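Local atomic coordinates of probable sugar ABC transporter, sugar-binding protein (Streptococcus pneumoniae, PDB entry 2W7Y), a protein that binds the blood group A trisaccharide as a solute-binding protein, probably delivering such sugars to an ABC transporter for uptake. Residues G97-V110 with G308-K321. Residues are numbered along the deposited sequence; the frame is centred on the assembly and turned at random.
Sequences GEFPDVIDLAGNAV and GGGITISSKMSEAK. With A2G (2-acetamido-2-deoxy-alpha-D-galactopyranose), chain C; GAL (beta-D-galactopyranose), chain B; FUC (alpha-L-fucopyranose), chain D.
Thr312 stands between Phe99, Leu105 and Val110. With chi1 at -44°, its OG1 sits beside the backbone N and the methyl CG2 lies anti to it. CG2 is 3.7 Å from Phe99 CZ, the two side chains crossing at about a right angle, while Val110 CG2 touches the same methyl. OG1 is turned the other way, 3.4 Å from Leu105 CD1, and donates to Gly310 O. Leu105 N bonds Gly310 O at 2.9 Å, from the opposite face of the carbonyl plane. Ile103 lies alongside Thr312, and their backbones exchange two hydrogen bonds. This antiparallel pairing of 102-104 with 311-313 forms one edge of the mixed sheet of a solute-binding protein lobe, where strand 39-44 flanks 102-104 on its other side. Beyond the strands, Gly107 N donates to Gly309 O at 2.7 Å, tying down the type I' turn 105-108, whose Ala106 O accepts from O4 of the bound galactose. Toward the other end, Lys321 NZ reaches Asp101 OD1 from above the carboxylate plane in a 3.2 Å salt bridge and also donates a hydrogen bond to Val39 O. Met317, present as selenomethionine, packs SE on Asp101 CB at 3.6 Å, and a water links Asp101 OD2 with Phe99 O and Ser314 OG.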
loop_
_atom_site.group_PDB
_atom_site.type_symbol
_atom_site.label_atom_id
_atom_site.label_comp_id
_atom_site.label_asym_id
_atom_site.label_seq_id
_atom_site.Cartn_x
_atom_site.Cartn_y
_atom_site.Cartn_z
ATOM N N GLY A 97 -7.456 24.050 10.779
ATOM C CA GLY A 97 -7.455 24.598 9.420
ATOM C C GLY A 97 -6.115 24.793 8.739
ATOM O O GLY A 97 -5.950 25.715 7.939
ATOM N N GLU A 98 -5.163 23.919 9.042
ATOM C CA GLU A 98 -3.820 24.022 8.474
ATOM C C GLU A 98 -3.398 22.729 7.763
ATOM O O GLU A 98 -4.164 21.764 7.691
ATOM C CB GLU A 98 -2.813 24.412 9.567
ATOM C CG GLU A 98 -3.065 25.793 10.177
ATOM C CD GLU A 98 -2.246 26.063 11.425
ATOM O OE1 GLU A 98 -2.641 26.955 12.207
ATOM O OE2 GLU A 98 -1.210 25.395 11.632
ATOM N N PHE A 99 -2.187 22.725 7.221
ATOM C CA PHE A 99 -1.635 21.549 6.562
ATOM C C PHE A 99 -0.110 21.589 6.672
ATOM O O PHE A 99 0.478 22.674 6.631
ATOM C CB PHE A 99 -2.080 21.493 5.093
ATOM C CG PHE A 99 -2.095 20.105 4.513
ATOM C CD1 PHE A 99 -3.122 19.213 4.829
ATOM C CD2 PHE A 99 -1.083 19.684 3.652
ATOM C CE1 PHE A 99 -3.137 17.927 4.299
ATOM C CE2 PHE A 99 -1.085 18.397 3.120
ATOM C CZ PHE A 99 -2.114 17.518 3.444
ATOM N N PRO A 100 0.536 20.414 6.846
ATOM C CA PRO A 100 2.003 20.376 6.810
ATOM C C PRO A 100 2.507 20.865 5.459
ATOM O O PRO A 100 1.936 20.501 4.425
ATOM C CB PRO A 100 2.327 18.886 6.998
ATOM C CG PRO A 100 1.061 18.160 6.667
ATOM C CD PRO A 100 -0.038 19.080 7.094
ATOM N N ASP A 101 3.549 21.696 5.465
ATOM C CA ASP A 101 4.080 22.276 4.223
ATOM C C ASP A 101 4.171 21.228 3.112
ATOM O O ASP A 101 3.587 21.395 2.041
ATOM C CB ASP A 101 5.445 22.927 4.461
ATOM C CG ASP A 101 5.365 24.181 5.316
ATOM O OD1 ASP A 101 6.438 24.658 5.745
ATOM O OD2 ASP A 101 4.249 24.700 5.560
ATOM N N VAL A 102 4.906 20.153 3.384
ATOM C CA VAL A 102 5.013 19.007 2.481
ATOM C C VAL A 102 4.957 17.756 3.345
ATOM O O VAL A 102 5.620 17.688 4.381
ATOM C CB VAL A 102 6.350 19.012 1.674
ATOM C CG1 VAL A 102 6.435 17.800 0.728
ATOM C CG2 VAL A 102 6.522 20.306 0.887
ATOM N N ILE A 103 4.148 16.780 2.940
ATOM C CA ILE A 103 4.152 15.475 3.597
ATOM C C ILE A 103 4.141 14.340 2.576
ATOM O O ILE A 103 3.393 14.391 1.601
ATOM C CB ILE A 103 3.006 15.324 4.652
ATOM C CG1 ILE A 103 3.164 14.019 5.455
ATOM C CG2 ILE A 103 1.621 15.456 3.996
ATOM C CD1 ILE A 103 2.472 14.014 6.808
ATOM N N ASP A 104 5.006 13.350 2.788
ATOM C CA ASP A 104 4.948 12.095 2.048
ATOM C C ASP A 104 4.112 11.115 2.856
ATOM O O ASP A 104 4.538 10.619 3.901
ATOM C CB ASP A 104 6.350 11.527 1.764
ATOM C CG ASP A 104 6.305 10.140 1.110
ATOM O OD1 ASP A 104 7.258 9.357 1.324
ATOM O OD2 ASP A 104 5.325 9.820 0.396
ATOM N N LEU A 105 2.913 10.851 2.352
ATOM C CA LEU A 105 1.926 10.049 3.051
ATOM C C LEU A 105 2.220 8.553 3.006
ATOM O O LEU A 105 1.626 7.788 3.762
ATOM C CB LEU A 105 0.527 10.353 2.510
ATOM C CG LEU A 105 -0.041 11.711 2.931
ATOM C CD1 LEU A 105 -1.353 11.971 2.226
ATOM C CD2 LEU A 105 -0.223 11.769 4.453
ATOM N N ALA A 106 3.133 8.151 2.122
ATOM C CA ALA A 106 3.651 6.776 2.064
ATOM C C ALA A 106 2.575 5.701 1.880
ATOM O O ALA A 106 2.630 4.643 2.512
ATOM C CB ALA A 106 4.507 6.473 3.293
ATOM N N GLY A 107 1.607 5.986 1.010
ATOM C CA GLY A 107 0.495 5.075 0.742
ATOM C C GLY A 107 -0.804 5.483 1.418
ATOM O O GLY A 107 -1.886 5.091 0.974
ATOM N N ASN A 108 -0.694 6.257 2.502
ATOM C CA ASN A 108 -1.860 6.732 3.245
ATOM C C ASN A 108 -2.690 7.708 2.428
ATOM O O ASN A 108 -2.148 8.467 1.634
ATOM C CB ASN A 108 -1.444 7.381 4.569
ATOM C CG ASN A 108 -0.862 6.384 5.555
ATOM O OD1 ASN A 108 0.310 6.476 5.930
ATOM N ND2 ASN A 108 -1.678 5.426 5.982
ATOM N N ALA A 109 -4.005 7.677 2.622
ATOM C CA ALA A 109 -4.914 8.545 1.877
ATOM C C ALA A 109 -4.915 9.963 2.433
ATOM O O ALA A 109 -4.726 10.168 3.638
ATOM C CB ALA A 109 -6.326 7.971 1.879
ATOM N N VAL A 110 -5.121 10.931 1.544
ATOM C CA VAL A 110 -5.302 12.332 1.931
ATOM C C VAL A 110 -6.587 12.476 2.742
ATOM O O VAL A 110 -7.585 11.792 2.477
ATOM C CB VAL A 110 -5.328 13.284 0.693
ATOM C CG1 VAL A 110 -5.563 14.732 1.106
ATOM C CG2 VAL A 110 -4.024 13.186 -0.084
ATOM N N GLY A 308 -1.639 4.991 -4.147
ATOM C CA GLY A 308 -1.460 5.387 -2.755
ATOM C C GLY A 308 -1.334 6.900 -2.656
ATOM O O GLY A 308 -1.195 7.588 -3.667
ATOM N N GLY A 309 -1.403 7.422 -1.435
ATOM C CA GLY A 309 -1.059 8.817 -1.183
ATOM C C GLY A 309 0.451 8.941 -1.110
ATOM O O GLY A 309 1.149 7.991 -0.734
ATOM N N GLY A 310 0.965 10.105 -1.478
ATOM C CA GLY A 310 2.397 10.335 -1.442
ATOM C C GLY A 310 2.720 11.763 -1.086
ATOM O O GLY A 310 2.289 12.261 -0.047
ATOM N N ILE A 311 3.481 12.413 -1.961
ATOM C CA ILE A 311 3.856 13.813 -1.795
ATOM C C ILE A 311 2.619 14.702 -1.896
ATOM O O ILE A 311 1.933 14.720 -2.919
ATOM C CB ILE A 311 4.969 14.218 -2.796
ATOM C CG1 ILE A 311 6.284 13.540 -2.397
ATOM C CG2 ILE A 311 5.154 15.731 -2.851
ATOM C CD1 ILE A 311 7.279 13.397 -3.523
ATOM N N THR A 312 2.342 15.409 -0.804
ATOM C CA THR A 312 1.129 16.204 -0.643
ATOM C C THR A 312 1.525 17.573 -0.083
ATOM O O THR A 312 2.260 17.656 0.900
ATOM C CB THR A 312 0.143 15.508 0.317
ATOM O OG1 THR A 312 0.077 14.110 0.013
ATOM C CG2 THR A 312 -1.232 16.097 0.192
ATOM N N ILE A 313 1.054 18.642 -0.716
ATOM C CA ILE A 313 1.543 19.986 -0.386
ATOM C C ILE A 313 0.465 20.989 0.031
ATOM O O ILE A 313 -0.626 21.028 -0.543
ATOM C CB ILE A 313 2.510 20.549 -1.492
ATOM C CG1 ILE A 313 2.189 22.005 -1.836
ATOM C CG2 ILE A 313 2.465 19.677 -2.743
ATOM C CD1 ILE A 313 3.204 22.683 -2.721
ATOM N N SER A 314 0.796 21.787 1.041
ATOM C CA SER A 314 -0.090 22.810 1.580
ATOM C C SER A 314 -0.462 23.890 0.563
ATOM O O SER A 314 0.354 24.281 -0.267
ATOM C CB SER A 314 0.549 23.450 2.815
ATOM O OG SER A 314 -0.257 24.491 3.338
ATOM N N SER A 315 -1.708 24.355 0.650
ATOM C CA SER A 315 -2.232 25.441 -0.177
ATOM C C SER A 315 -1.909 26.813 0.403
ATOM O O SER A 315 -2.017 27.827 -0.290
ATOM C CB SER A 315 -3.749 25.319 -0.303
ATOM O OG SER A 315 -4.107 24.595 -1.463
ATOM N N LYS A 316 -1.510 26.833 1.672
ATOM C CA LYS A 316 -1.405 28.068 2.438
ATOM C C LYS A 316 0.035 28.525 2.656
ATOM O O LYS A 316 0.465 28.765 3.785
ATOM C CB LYS A 316 -2.152 27.922 3.767
ATOM C CG LYS A 316 -3.642 27.709 3.588
ATOM C CD LYS A 316 -4.391 27.844 4.894
ATOM C CE LYS A 316 -5.882 27.975 4.645
ATOM N NZ LYS A 316 -6.438 26.752 4.021
HETATM N N MSE A 317 0.770 28.662 1.560
HETATM C CA MSE A 317 2.179 29.039 1.622
HETATM C C MSE A 317 2.497 30.170 0.654
HETATM O O MSE A 317 1.767 30.394 -0.315
HETATM C CB MSE A 317 3.070 27.833 1.312
HETATM C CG MSE A 317 2.858 26.635 2.232
HETATM SE SE MSE A 317 4.203 25.260 1.959
HETATM C CE MSE A 317 3.921 24.884 0.068
ATOM N N SER A 318 3.598 30.872 0.918
ATOM C CA SER A 318 4.092 31.908 0.016
ATOM C C SER A 318 4.441 31.310 -1.347
ATOM O O SER A 318 4.632 30.094 -1.472
ATOM C CB SER A 318 5.306 32.617 0.622
ATOM O OG SER A 318 6.459 31.793 0.582
ATOM N N GLU A 319 4.514 32.170 -2.362
ATOM C CA GLU A 319 4.791 31.750 -3.734
ATOM C C GLU A 319 6.108 30.984 -3.863
ATOM O O GLU A 319 6.184 29.994 -4.594
ATOM C CB GLU A 319 4.782 32.959 -4.670
ATOM N N ALA A 320 7.127 31.441 -3.135
ATOM C CA ALA A 320 8.482 30.898 -3.231
ATOM C C ALA A 320 8.620 29.479 -2.678
ATOM O O ALA A 320 9.338 28.657 -3.253
ATOM C CB ALA A 320 9.479 31.838 -2.554
ATOM N N LYS A 321 7.947 29.195 -1.565
ATOM C CA LYS A 321 8.018 27.855 -0.971
ATOM C C LYS A 321 7.026 26.869 -1.583
ATOM O O LYS A 321 7.230 25.655 -1.512
ATOM C CB LYS A 321 7.944 27.884 0.563
ATOM C CG LYS A 321 6.767 28.627 1.175
ATOM C CD LYS A 321 6.979 28.846 2.673
ATOM C CE LYS A 321 6.847 27.544 3.458
ATOM N NZ LYS A 321 6.945 27.745 4.925
HETATM O O5 A2G C . 3.417 -1.101 3.618
HETATM C C1 A2G C . 2.745 0.144 3.287
HETATM C C2 A2G C . 1.571 0.305 4.239
HETATM N N2 A2G C . 0.860 1.561 3.998
HETATM C C3 A2G C . 2.083 0.328 5.685
HETATM O O3 A2G C . 1.002 0.575 6.588
HETATM C C4 A2G C . 2.809 -0.976 6.018
HETATM O O4 A2G C . 1.895 -2.079 5.966
HETATM C C5 A2G C . 3.936 -1.184 4.998
HETATM C C6 A2G C . 4.658 -2.513 5.210
HETATM O O6 A2G C . 5.605 -2.687 4.153
HETATM C C7 A2G C . -0.450 1.600 3.787
HETATM O O7 A2G C . -1.183 0.611 3.741
HETATM C C8 A2G C . -1.009 3.005 3.581
HETATM C C1 GAL B . 6.848 2.377 1.810
HETATM C C2 GAL B . 5.662 2.241 2.767
HETATM C C3 GAL B . 4.666 1.198 2.252
HETATM C C4 GAL B . 4.327 1.412 0.772
HETATM C C5 GAL B . 5.632 1.498 -0.032
HETATM C C6 GAL B . 5.431 1.702 -1.535
HETATM O O1 GAL B . 7.589 3.522 2.163
HETATM O O2 GAL B . 6.163 1.861 4.032
HETATM O O3 GAL B . 3.502 1.214 3.046
HETATM O O4 GAL B . 3.556 2.583 0.642
HETATM O O5 GAL B . 6.428 2.553 0.473
HETATM O O6 GAL B . 6.590 1.262 -2.218
HETATM C C1 FUC D . 5.715 2.703 5.125
HETATM C C2 FUC D . 6.275 2.173 6.447
HETATM C C3 FUC D . 7.773 2.475 6.528
HETATM C C4 FUC D . 8.009 3.979 6.395
HETATM C C5 FUC D . 7.361 4.481 5.099
HETATM C C6 FUC D . 7.445 5.996 4.946
HETATM O O2 FUC D . 6.059 0.787 6.528
HETATM O O3 FUC D . 8.336 1.969 7.720
HETATM O O4 FUC D . 7.469 4.663 7.510
HETATM O O5 FUC D . 5.999 4.090 4.998
HETATM O O HOH W 1 1.619 24.808 5.477
#